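Local coordinates for alcohol dehydrogenase (Aeropyrum pernix, PDB 1H2B), which probably catalyses the NAD+-dependent oxidation of alcohols at a zinc-bearing active site, at residues B[182-185]-B[186-190]; B[248-252]-B[253-257]; B[295-299]-B[300-304]; B[320-324]-B[325-329]. All coordinates share one frame; numbering follows the deposited sequence.

Interaction 1: B[182-185]-B[186-190]; sequences RTLY and PGAYV
Ala188 CB sits over the middle of the Tyr185 ring in a CH-pi contact, the methyl carbon 3.7 Å from the ring centroid and 4° off its normal. Tyr185 CG stands between its backbone N and carbonyl carbon (chi1 53°), which folds the ring back over the turn; the Pro186 carbonyl O then lies at the ring's edge, 3.2 Å from Tyr185 CD1. Hydrogen bonding across the turn is carried by the backbone, Ala188 N giving to Tyr185 O at 2.9 Å, while Tyr185 OH is weakly bonded to Asn256 ND2. Apolar contacts extend the patch: Leu184 CD2 touches Ala188 CB at 3.7 Å and Leu184 CD1 reaches Val190 CB at 4.1 Å, Leu184 and Val190 crossing at about a right angle. With an alanine in place of Tyr185, the Ala188 methyl would probably lose its aromatic cover and Asn256 ND2 this weak partner. Pro186 packs on Tyr174 of a neighbouring subunit. Residues 185-188 form a type II beta turn with proline and glycine at its centre; a CB on Gly187 would jam against the Pro186 carbonyl O. The turn leads helix 166-181 into strand 189-193, a central strand of the parallel Rossmann-type sheet.

Interaction 2: B[248-252]-B[253-257]; sequences ELTRG and RGVNV
Thr250 turns its side chain toward Gly254 and Val255 where helix 242-249 ends in a Schellman motif and the chain swings through a type I' beta turn, Thr250 to Arg253, on its way to strand 255-260. The two branches of the threonine do different work. Rotated by a chi1 of 58° to face the outgoing chain, Thr250 OG1 takes a weak, bent bond from Gly254 N at 3.0 Å, while its stronger partner is Val246 O in the last turn of the helix; the hydroxyl thus ties the helix to the outgoing chain. Thr250 CG2 lies along the Gly254 peptide, 3.6 Å from Gly254 O, and meets Val255 CG1 at 4.1 Å. Tyr189 of the adjoining strand 189-193 packs against both Thr250 and Val255. Arg253 is oriented otherwise: its CB lies 3.3 Å from Thr250 O, then the chain bends at chi3 (89°) and carries the guanidinium away to a salt bridge with Glu124 of another subunit. Arg251 and Gly252, the middle residues of the turn, both have positive phi, and Arg251 is the C-prime residue of the helix end, with Gly252 N bonded to Met247 O and Arg251 N to Glu248 O. The turn itself is closed by Arg253 N to Thr250 O, 3.0 Å long, with an N-H...O angle of 162°.

Interaction 3: B[295-299]-B[300-304]; sequences IRVIS and SEVSF. With NAJ (nicotinamide-adenine-dinucleotide (acidic form)), chain I.
Ser299 OG is held by two partners: it donates to Ile295 O at 2.8 Å and accepts from a water at 2.6 Å that is also bonded to Ser300 OG. A chi1 of 64° folds the hydroxyl back over the preceding helical turn, and Ile295 O takes Ser299 N (2.9 Å) and Ser299 OG from opposite faces of its carbonyl plane. Ser300 OG has a second water, 2.8 Å away, which accepts from Arg296 NH2. An alanine at Ser299 is likely to leave the first water without the Ser299 hydroxyl as acceptor and Ile295 O with one donor fewer. The helix closes in a Schellman motif: Glu301, with positive phi, is its C-prime residue, Val302 N bonds to Val297 O at 3.0 Å, and Glu301 N makes a weak bond to Ile298 O. On the apolar side, Val297 CG2 meets Phe304 CE1 at 3.9 Å; Phe304 also packs edge-to-face with Phe292. The Glu301 carboxylate enters a neighbouring subunit, hydrogen-bonded to His122 and salt-bridged to Arg175 and Lys179, all of that subunit. Ile298 CB lies 3.7 Å from the carboxamide nitrogen N7N of the dinucleotide held there. Backbone N-H groups thus close the helix end, waters join the serine hydroxyls and the arginine along its side, and an apolar side chain borders a neighbour's nicotinamide.

Interaction 4: B[320-324]-B[325-329]; sequences TLALQ and GKVRV
The Gln324 carboxamide meets Lys326 chiefly at its oxygen end: the extended lysine chain crosses it obliquely, with CE and NZ off one face of the amide and Lys326 CE 3.5 Å from Gln324 OE1. A water bridges the two polar ends, donating to Gln324 OE1 at 2.5 Å and accepting from Lys326 NZ at 2.7 Å. Nearer its backbone, the lysine touches Leu321, Lys326 CD to Leu321 CD2 at 4.0 Å, these side chains crossing at about a right angle. Val327 CG1 tucks against the Ala322 backbone, swung there by a chi1 of 66°, and meets Ala322 CB at 3.8 Å. A Schellman motif brings these groups together as the helix ends. Lys326 N bonds to Leu321 O at 2.9 Å, and Gly325 N to Ala322 O. Gly325 has positive phi, and a CB there would clash with Gln324 O. Ala322 O is gripped a second time by a water, which gives its other proton to Val327 O at 2.6 Å and so pins the outgoing chain to the helix. Leu321 packs on Tyr174 of helix 166-181 and Leu205 of helix 197-209, and Val327 on Gln204 of the latter. A neighbouring subunit adds its Pro186 against Leu321 and its Thr213 against Gln324. The turn thus ends helix 312-323 between two helices of its own chain and that subunit, before the chain runs on to strand 331-335.

All four contacts lie where the chain leaves a helix or enters a strand. Interactions 1, 2 and 3 reach the same parallel sheet, and the first two touch: Asn256 OD1 lies 3.0 Å from Tyr189 N, tying the neighbouring strands 189-193 and 255-260. Interaction 3 is the most buried and the one beside a bound cofactor, at an edge strand of this chain's sheet, which runs on into another subunit. The others are partly buried, 2 and 4 including exposed residues. Interaction 4 stands about 23 Å from interaction 1 between centres, yet both meet the same neighbouring subunit. Aromatic packing marks interaction 1, a threonine hydroxyl interaction 2, bridging waters interactions 3 and 4; Schellman motifs end the helices of 2, 3 and 4.

Interaction 1: B[182-185]-B[186-190]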
loop_
_atom_site.group_PDB
_atom_site.type_symbol
_atom_site.label_atom_id
_atom_site.label_comp_id
_atom_site.label_asym_id
_atom_site.label_seq_id
_atom_site.Cartn_x
_atom_site.Cartn_y
_atom_site.Cartn_z
ATOM N N ARG B 182 2.162 2.814 9.000
ATOM C CA ARG B 182 1.853 1.805 7.966
ATOM C C ARG B 182 1.997 0.356 8.462
ATOM O O ARG B 182 1.404 -0.594 7.869
ATOM C CB ARG B 182 2.787 2.021 6.762
ATOM C CG ARG B 182 2.355 3.225 5.951
ATOM C CD ARG B 182 3.499 3.859 5.170
ATOM N NE ARG B 182 4.192 2.887 4.324
ATOM C CZ ARG B 182 5.429 3.045 3.853
ATOM N NH1 ARG B 182 6.130 4.152 4.186
ATOM N NH2 ARG B 182 5.967 2.090 3.059
ATOM N N THR B 183 2.794 0.144 9.499
ATOM C CA THR B 183 2.988 -1.191 10.041
ATOM C C THR B 183 2.721 -1.296 11.557
ATOM O O THR B 183 3.179 -2.234 12.218
ATOM C CB THR B 183 4.386 -1.722 9.768
ATOM O OG1 THR B 183 5.388 -0.828 10.306
ATOM C CG2 THR B 183 4.675 -1.807 8.254
ATOM N N LEU B 184 2.066 -0.300 12.113
ATOM C CA LEU B 184 1.774 -0.331 13.548
ATOM C C LEU B 184 0.335 -0.850 13.653
ATOM O O LEU B 184 -0.404 -0.823 12.673
ATOM C CB LEU B 184 1.971 1.069 14.192
ATOM C CG LEU B 184 3.476 1.355 14.342
ATOM C CD1 LEU B 184 3.653 2.825 14.801
ATOM C CD2 LEU B 184 4.231 0.398 15.314
ATOM N N TYR B 185 0.028 -1.440 14.790
ATOM C CA TYR B 185 -1.287 -2.073 14.998
ATOM C C TYR B 185 -1.438 -2.147 16.506
ATOM O O TYR B 185 -0.445 -1.954 17.216
ATOM C CB TYR B 185 -1.268 -3.453 14.371
ATOM C CG TYR B 185 -0.122 -4.328 14.829
ATOM C CD1 TYR B 185 -0.182 -5.041 16.012
ATOM C CD2 TYR B 185 1.032 -4.464 14.034
ATOM C CE1 TYR B 185 0.880 -5.848 16.430
ATOM C CE2 TYR B 185 2.074 -5.260 14.433
ATOM C CZ TYR B 185 1.993 -5.959 15.632
ATOM O OH TYR B 185 3.034 -6.753 16.048
ATOM N N PRO B 186 -2.635 -2.427 17.057
ATOM C CA PRO B 186 -2.765 -2.548 18.514
ATOM C C PRO B 186 -1.898 -3.642 19.124
ATOM O O PRO B 186 -1.954 -4.799 18.676
ATOM C CB PRO B 186 -4.276 -2.869 18.728
ATOM C CG PRO B 186 -4.947 -2.346 17.430
ATOM C CD PRO B 186 -3.919 -2.639 16.351
ATOM N N GLY B 187 -1.077 -3.285 20.109
ATOM C CA GLY B 187 -0.140 -4.244 20.671
ATOM C C GLY B 187 1.288 -4.095 20.113
ATOM O O GLY B 187 2.246 -4.627 20.717
ATOM N N ALA B 188 1.424 -3.360 19.008
ATOM C CA ALA B 188 2.765 -3.076 18.455
ATOM C C ALA B 188 3.396 -2.049 19.369
ATOM O O ALA B 188 2.695 -1.212 19.973
ATOM C CB ALA B 188 2.639 -2.478 17.074
ATOM N N TYR B 189 4.729 -2.051 19.380
ATOM C CA TYR B 189 5.461 -1.040 20.125
ATOM C C TYR B 189 6.219 -0.151 19.160
ATOM O O TYR B 189 6.785 -0.594 18.172
ATOM C CB TYR B 189 6.549 -1.673 20.992
ATOM C CG TYR B 189 6.028 -2.543 22.126
ATOM C CD1 TYR B 189 5.814 -3.916 21.928
ATOM C CD2 TYR B 189 5.763 -1.972 23.364
ATOM C CE1 TYR B 189 5.347 -4.692 22.970
ATOM C CE2 TYR B 189 5.281 -2.738 24.408
ATOM C CZ TYR B 189 5.088 -4.086 24.196
ATOM O OH TYR B 189 4.617 -4.869 25.277
ATOM N N VAL B 190 6.248 1.120 19.503
ATOM C CA VAL B 190 7.073 2.101 18.763
ATOM C C VAL B 190 7.984 2.785 19.769
ATOM O O VAL B 190 7.522 3.268 20.789
ATOM C CB VAL B 190 6.218 3.084 17.933
ATOM C CG1 VAL B 190 5.143 3.806 18.756
ATOM C CG2 VAL B 190 7.106 4.105 17.201
#

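Interaction 2: B[248-252]-B[253-257]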
loop_
_atom_site.group_PDB
_atom_site.type_symbol
_atom_site.label_atom_id
_atom_site.label_comp_id
_atom_site.label_asym_id
_atom_site.label_seq_id
_atom_site.Cartn_x
_atom_site.Cartn_y
_atom_site.Cartn_z
ATOM N N GLU B 248 13.485 -5.531 27.758
ATOM C CA GLU B 248 12.615 -5.896 28.897
ATOM C C GLU B 248 11.158 -5.438 28.721
ATOM O O GLU B 248 10.240 -6.210 28.988
ATOM C CB GLU B 248 13.233 -5.392 30.210
ATOM C CG GLU B 248 14.477 -6.176 30.625
ATOM C CD GLU B 248 15.170 -5.607 31.868
ATOM O OE1 GLU B 248 14.528 -4.819 32.611
ATOM O OE2 GLU B 248 16.361 -5.941 32.110
ATOM N N LEU B 249 10.932 -4.212 28.244
ATOM C CA LEU B 249 9.573 -3.727 28.040
ATOM C C LEU B 249 8.798 -4.542 27.020
ATOM O O LEU B 249 7.563 -4.651 27.090
ATOM C CB LEU B 249 9.559 -2.271 27.585
ATOM C CG LEU B 249 9.930 -1.288 28.698
ATOM C CD1 LEU B 249 10.233 0.049 28.131
ATOM C CD2 LEU B 249 8.740 -1.178 29.670
ATOM N N THR B 250 9.528 -5.100 26.054
ATOM C CA THR B 250 8.876 -5.789 24.965
ATOM C C THR B 250 9.017 -7.278 25.082
ATOM O O THR B 250 8.772 -7.993 24.101
ATOM C CB THR B 250 9.454 -5.316 23.611
ATOM O OG1 THR B 250 10.869 -5.551 23.607
ATOM C CG2 THR B 250 9.261 -3.818 23.394
ATOM N N ARG B 251 9.441 -7.760 26.255
ATOM C CA ARG B 251 9.574 -9.193 26.533
ATOM C C ARG B 251 10.473 -9.891 25.503
ATOM O O ARG B 251 10.231 -11.042 25.094
ATOM C CB ARG B 251 8.194 -9.873 26.648
ATOM C CG ARG B 251 7.361 -9.346 27.795
ATOM C CD ARG B 251 5.964 -9.963 27.886
ATOM N NE ARG B 251 5.486 -9.999 29.270
ATOM C CZ ARG B 251 4.782 -9.031 29.861
ATOM N NH1 ARG B 251 4.456 -7.922 29.197
ATOM N NH2 ARG B 251 4.403 -9.175 31.127
ATOM N N GLY B 252 11.499 -9.152 25.080
ATOM C CA GLY B 252 12.574 -9.634 24.227
ATOM C C GLY B 252 12.239 -9.600 22.750
ATOM O O GLY B 252 13.047 -10.069 21.924
ATOM N N ARG B 253 11.063 -9.085 22.415
ATOM C CA ARG B 253 10.644 -9.049 21.030
ATOM C C ARG B 253 11.178 -7.812 20.279
ATOM O O ARG B 253 11.158 -7.809 19.039
ATOM C CB ARG B 253 9.135 -9.063 20.966
ATOM C CG ARG B 253 8.574 -10.357 21.590
ATOM C CD ARG B 253 7.212 -10.773 21.089
ATOM N NE ARG B 253 7.337 -11.629 19.911
ATOM C CZ ARG B 253 6.805 -11.363 18.718
ATOM N NH1 ARG B 253 6.087 -10.257 18.525
ATOM N NH2 ARG B 253 6.994 -12.213 17.715
ATOM N N GLY B 254 11.596 -6.787 21.018
ATOM C CA GLY B 254 11.954 -5.505 20.404
ATOM C C GLY B 254 10.734 -4.757 19.884
ATOM O O GLY B 254 9.578 -5.178 20.035
ATOM N N VAL B 255 10.983 -3.627 19.222
ATOM C CA VAL B 255 9.910 -2.774 18.729
ATOM C C VAL B 255 9.616 -2.985 17.263
ATOM O O VAL B 255 10.483 -3.316 16.455
ATOM C CB VAL B 255 10.187 -1.281 19.009
ATOM C CG1 VAL B 255 10.393 -1.040 20.527
ATOM C CG2 VAL B 255 11.422 -0.790 18.249
ATOM N N ASN B 256 8.361 -2.767 16.922
ATOM C CA ASN B 256 7.934 -2.837 15.531
ATOM C C ASN B 256 8.481 -1.670 14.710
ATOM O O ASN B 256 8.788 -1.811 13.502
ATOM C CB ASN B 256 6.412 -2.841 15.487
ATOM C CG ASN B 256 5.833 -4.009 16.252
ATOM O OD1 ASN B 256 5.784 -4.042 17.471
ATOM N ND2 ASN B 256 5.432 -5.029 15.493
ATOM N N VAL B 257 8.562 -0.494 15.330
ATOM C CA VAL B 257 9.122 0.697 14.661
ATOM C C VAL B 257 9.957 1.447 15.703
ATOM O O VAL B 257 9.541 1.573 16.850
ATOM C CB VAL B 257 8.046 1.655 14.180
ATOM C CG1 VAL B 257 8.692 2.932 13.608
ATOM C CG2 VAL B 257 7.184 1.018 13.055
#

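Interaction 3: B[295-299]-B[300-304]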
loop_
_atom_site.group_PDB
_atom_site.type_symbol
_atom_site.label_atom_id
_atom_site.label_comp_id
_atom_site.label_asym_id
_atom_site.label_seq_id
_atom_site.Cartn_x
_atom_site.Cartn_y
_atom_site.Cartn_z
ATOM N N ILE B 295 24.160 -9.256 7.889
ATOM C CA ILE B 295 23.578 -10.525 8.314
ATOM C C ILE B 295 22.400 -10.312 9.272
ATOM O O ILE B 295 21.450 -11.091 9.250
ATOM C CB ILE B 295 24.664 -11.496 8.890
ATOM C CG1 ILE B 295 24.075 -12.905 9.024
ATOM C CG2 ILE B 295 25.231 -10.965 10.224
ATOM C CD1 ILE B 295 25.122 -14.036 9.255
ATOM N N ARG B 296 22.451 -9.245 10.088
ATOM C CA ARG B 296 21.338 -8.890 10.961
ATOM C C ARG B 296 20.222 -8.215 10.184
ATOM O O ARG B 296 19.044 -8.438 10.519
ATOM C CB ARG B 296 21.791 -7.995 12.108
ATOM C CG ARG B 296 22.678 -8.804 13.059
ATOM C CD ARG B 296 22.886 -8.133 14.377
ATOM N NE ARG B 296 21.602 -7.787 14.990
ATOM C CZ ARG B 296 21.289 -8.028 16.253
ATOM N NH1 ARG B 296 22.171 -8.628 17.045
ATOM N NH2 ARG B 296 20.103 -7.653 16.723
ATOM N N VAL B 297 20.586 -7.404 9.185
ATOM C CA VAL B 297 19.559 -6.766 8.310
ATOM C C VAL B 297 18.675 -7.847 7.676
ATOM O O VAL B 297 17.426 -7.764 7.743
ATOM C CB VAL B 297 20.183 -5.941 7.194
ATOM C CG1 VAL B 297 19.061 -5.360 6.331
ATOM C CG2 VAL B 297 20.968 -4.748 7.808
ATOM N N ILE B 298 19.287 -8.906 7.151
ATOM C CA ILE B 298 18.452 -9.924 6.497
ATOM C C ILE B 298 17.870 -10.903 7.492
ATOM O O ILE B 298 16.725 -11.298 7.349
ATOM C CB ILE B 298 19.235 -10.595 5.316
ATOM C CG1 ILE B 298 20.377 -11.490 5.797
ATOM C CG2 ILE B 298 19.755 -9.514 4.335
ATOM C CD1 ILE B 298 19.969 -12.989 5.858
ATOM N N SER B 299 18.606 -11.277 8.543
ATOM C CA SER B 299 18.028 -12.340 9.411
ATOM C C SER B 299 16.837 -11.870 10.235
ATOM O O SER B 299 15.912 -12.662 10.503
ATOM C CB SER B 299 19.101 -13.045 10.256
ATOM O OG SER B 299 19.651 -12.131 11.136
ATOM N N SER B 300 16.777 -10.563 10.540
ATOM C CA SER B 300 15.596 -9.996 11.189
ATOM C C SER B 300 14.632 -9.370 10.187
ATOM O O SER B 300 13.518 -8.997 10.549
ATOM C CB SER B 300 15.997 -8.882 12.166
ATOM O OG SER B 300 16.705 -9.415 13.298
ATOM N N GLU B 301 15.066 -9.266 8.930
ATOM C CA GLU B 301 14.337 -8.610 7.838
ATOM C C GLU B 301 13.900 -7.198 8.220
ATOM O O GLU B 301 12.727 -6.831 8.182
ATOM C CB GLU B 301 13.195 -9.480 7.296
ATOM C CG GLU B 301 12.835 -9.097 5.839
ATOM C CD GLU B 301 11.777 -9.993 5.214
ATOM O OE1 GLU B 301 10.985 -10.608 5.949
ATOM O OE2 GLU B 301 11.773 -10.039 3.962
ATOM N N VAL B 302 14.897 -6.418 8.619
ATOM C CA VAL B 302 14.619 -5.064 9.090
ATOM C C VAL B 302 14.896 -4.059 7.981
ATOM O O VAL B 302 15.586 -4.351 6.984
ATOM C CB VAL B 302 15.402 -4.680 10.359
ATOM C CG1 VAL B 302 14.819 -5.476 11.555
ATOM C CG2 VAL B 302 16.890 -4.980 10.193
ATOM N N SER B 303 14.388 -2.860 8.187
ATOM C CA SER B 303 14.659 -1.766 7.240
ATOM C C SER B 303 15.058 -0.502 7.980
ATOM O O SER B 303 14.701 -0.304 9.117
ATOM C CB SER B 303 13.472 -1.452 6.324
ATOM O OG SER B 303 12.309 -1.124 7.107
ATOM N N PHE B 304 15.797 0.345 7.294
ATOM C CA PHE B 304 16.235 1.639 7.781
ATOM C C PHE B 304 15.757 2.658 6.758
ATOM O O PHE B 304 16.125 2.592 5.592
ATOM C CB PHE B 304 17.760 1.691 7.819
ATOM C CG PHE B 304 18.412 0.573 8.662
ATOM C CD1 PHE B 304 19.561 -0.038 8.218
ATOM C CD2 PHE B 304 17.878 0.154 9.862
ATOM C CE1 PHE B 304 20.178 -1.069 8.966
ATOM C CE2 PHE B 304 18.494 -0.888 10.620
ATOM C CZ PHE B 304 19.607 -1.484 10.171
HETATM P PA NAJ I . 26.739 -16.331 -5.832
HETATM O O1A NAJ I . 28.132 -16.630 -5.352
HETATM O O2A NAJ I . 26.057 -17.297 -6.815
HETATM O O5B NAJ I . 26.658 -14.943 -6.616
HETATM C C5B NAJ I . 27.391 -13.782 -6.200
HETATM C C4B NAJ I . 27.567 -12.977 -7.477
HETATM O O4B NAJ I . 28.113 -11.700 -7.092
HETATM C C3B NAJ I . 28.493 -13.635 -8.499
HETATM O O3B NAJ I . 27.914 -13.648 -9.815
HETATM C C2B NAJ I . 29.695 -12.710 -8.371
HETATM O O2B NAJ I . 30.535 -12.679 -9.535
HETATM C C1B NAJ I . 29.076 -11.338 -8.072
HETATM N N9A NAJ I . 29.985 -10.368 -7.462
HETATM C C8A NAJ I . 31.060 -10.556 -6.582
HETATM N N7A NAJ I . 31.589 -9.346 -6.256
HETATM C C5A NAJ I . 30.875 -8.392 -6.921
HETATM C C6A NAJ I . 30.954 -7.022 -6.979
HETATM N N6A NAJ I . 31.896 -6.317 -6.337
HETATM N N1A NAJ I . 30.014 -6.343 -7.710
HETATM C C2A NAJ I . 29.040 -6.994 -8.446
HETATM N N3A NAJ I . 28.988 -8.343 -8.402
HETATM C C4A NAJ I . 29.895 -9.027 -7.655
HETATM O O3 NAJ I . 25.861 -16.131 -4.522
HETATM P PN NAJ I . 24.305 -16.478 -4.272
HETATM O O1N NAJ I . 24.162 -17.861 -3.832
HETATM O O2N NAJ I . 23.505 -15.983 -5.410
HETATM O O5D NAJ I . 24.061 -15.605 -2.948
HETATM C C5D NAJ I . 24.109 -14.185 -3.067
HETATM C C4D NAJ I . 24.135 -13.567 -1.678
HETATM O O4D NAJ I . 22.823 -13.713 -1.107
HETATM C C3D NAJ I . 25.074 -14.272 -0.700
HETATM O O3D NAJ I . 25.505 -13.308 0.278
HETATM C C2D NAJ I . 24.156 -15.300 -0.023
HETATM O O2D NAJ I . 24.593 -15.767 1.222
HETATM C C1D NAJ I . 22.902 -14.417 0.109
HETATM N N1N NAJ I . 21.618 -15.065 0.376
HETATM C C2N NAJ I . 20.686 -14.304 1.016
HETATM C C3N NAJ I . 19.422 -14.818 1.249
HETATM C C7N NAJ I . 18.427 -14.001 2.006
HETATM O O7N NAJ I . 17.261 -14.619 2.259
HETATM N N7N NAJ I . 18.585 -12.724 2.368
HETATM C C4N NAJ I . 19.040 -16.130 0.814
HETATM C C5N NAJ I . 20.002 -16.792 -0.000
HETATM C C6N NAJ I . 21.272 -16.278 -0.179
HETATM O O HOH W 1 18.527 -7.352 13.985
HETATM O O HOH W 2 18.705 -11.334 13.478
#

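Interaction 4: B[320-324]-B[325-329]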
loop_
_atom_site.group_PDB
_atom_site.type_symbol
_atom_site.label_atom_id
_atom_site.label_comp_id
_atom_site.label_asym_id
_atom_site.label_seq_id
_atom_site.Cartn_x
_atom_site.Cartn_y
_atom_site.Cartn_z
ATOM N N THR B 320 -4.213 21.191 10.172
ATOM C CA THR B 320 -5.566 20.797 10.569
ATOM C C THR B 320 -5.597 20.163 11.974
ATOM O O THR B 320 -6.395 20.552 12.844
ATOM C CB THR B 320 -6.149 19.843 9.541
ATOM O OG1 THR B 320 -6.360 20.540 8.298
ATOM C CG2 THR B 320 -7.562 19.360 10.060
ATOM N N LEU B 321 -4.704 19.207 12.252
ATOM C CA LEU B 321 -4.627 18.602 13.572
ATOM C C LEU B 321 -4.369 19.648 14.668
ATOM O O LEU B 321 -4.936 19.587 15.753
ATOM C CB LEU B 321 -3.461 17.599 13.614
ATOM C CG LEU B 321 -3.672 16.198 13.120
ATOM C CD1 LEU B 321 -2.358 15.425 13.325
ATOM C CD2 LEU B 321 -4.848 15.505 13.861
ATOM N N ALA B 322 -3.489 20.606 14.392
ATOM C CA ALA B 322 -3.186 21.655 15.358
ATOM C C ALA B 322 -4.410 22.552 15.615
ATOM O O ALA B 322 -4.724 22.852 16.789
ATOM C CB ALA B 322 -1.950 22.467 14.911
ATOM N N LEU B 323 -5.112 22.893 14.545
ATOM C CA LEU B 323 -6.297 23.765 14.681
ATOM C C LEU B 323 -7.402 23.014 15.412
ATOM O O LEU B 323 -8.234 23.647 16.103
ATOM C CB LEU B 323 -6.750 24.283 13.330
ATOM C CG LEU B 323 -5.746 25.291 12.750
ATOM C CD1 LEU B 323 -6.171 25.665 11.327
ATOM C CD2 LEU B 323 -5.578 26.544 13.651
ATOM N N GLN B 324 -7.423 21.682 15.292
ATOM C CA GLN B 324 -8.352 20.834 16.059
ATOM C C GLN B 324 -7.993 20.684 17.529
ATOM O O GLN B 324 -8.768 20.091 18.306
ATOM C CB GLN B 324 -8.463 19.427 15.422
ATOM C CG GLN B 324 -9.163 19.425 14.097
ATOM C CD GLN B 324 -9.117 18.078 13.413
ATOM O OE1 GLN B 324 -8.335 17.190 13.816
ATOM N NE2 GLN B 324 -9.909 17.916 12.402
ATOM N N GLY B 325 -6.796 21.157 17.905
ATOM C CA GLY B 325 -6.315 21.035 19.260
ATOM C C GLY B 325 -5.729 19.685 19.604
ATOM O O GLY B 325 -5.585 19.352 20.783
ATOM N N LYS B 326 -5.375 18.890 18.580
ATOM C CA LYS B 326 -4.923 17.512 18.787
ATOM C C LYS B 326 -3.402 17.389 18.875
ATOM O O LYS B 326 -2.878 16.369 19.286
ATOM C CB LYS B 326 -5.479 16.570 17.734
ATOM C CG LYS B 326 -6.993 16.430 17.874
ATOM C CD LYS B 326 -7.589 15.583 16.821
ATOM C CE LYS B 326 -9.125 15.698 16.846
ATOM N NZ LYS B 326 -9.788 14.772 15.870
ATOM N N VAL B 327 -2.719 18.449 18.519
ATOM C CA VAL B 327 -1.291 18.527 18.682
ATOM C C VAL B 327 -0.979 19.955 19.109
ATOM O O VAL B 327 -1.564 20.926 18.606
ATOM C CB VAL B 327 -0.525 18.092 17.382
ATOM C CG1 VAL B 327 -0.766 19.064 16.250
ATOM C CG2 VAL B 327 0.984 18.006 17.631
ATOM N N ARG B 328 -0.067 20.086 20.057
ATOM C CA ARG B 328 0.361 21.390 20.527
ATOM C C ARG B 328 1.845 21.374 20.850
ATOM O O ARG B 328 2.328 20.481 21.522
ATOM C CB ARG B 328 -0.424 21.801 21.767
ATOM C CG ARG B 328 -0.071 23.228 22.198
ATOM C CD ARG B 328 -0.723 23.677 23.519
ATOM N NE ARG B 328 0.155 23.427 24.667
ATOM C CZ ARG B 328 1.327 24.031 24.890
ATOM N NH1 ARG B 328 1.795 24.957 24.049
ATOM N NH2 ARG B 328 2.035 23.705 25.968
ATOM N N VAL B 329 2.558 22.378 20.365
ATOM C CA VAL B 329 4.001 22.421 20.519
ATOM C C VAL B 329 4.327 23.096 21.833
ATOM O O VAL B 329 3.706 24.089 22.197
ATOM C CB VAL B 329 4.695 23.167 19.336
ATOM C CG1 VAL B 329 6.193 22.968 19.371
ATOM C CG2 VAL B 329 4.170 22.626 17.983
HETATM O O HOH W 3 -2.832 23.181 18.835
HETATM O O HOH W 4 -8.139 14.693 13.797
#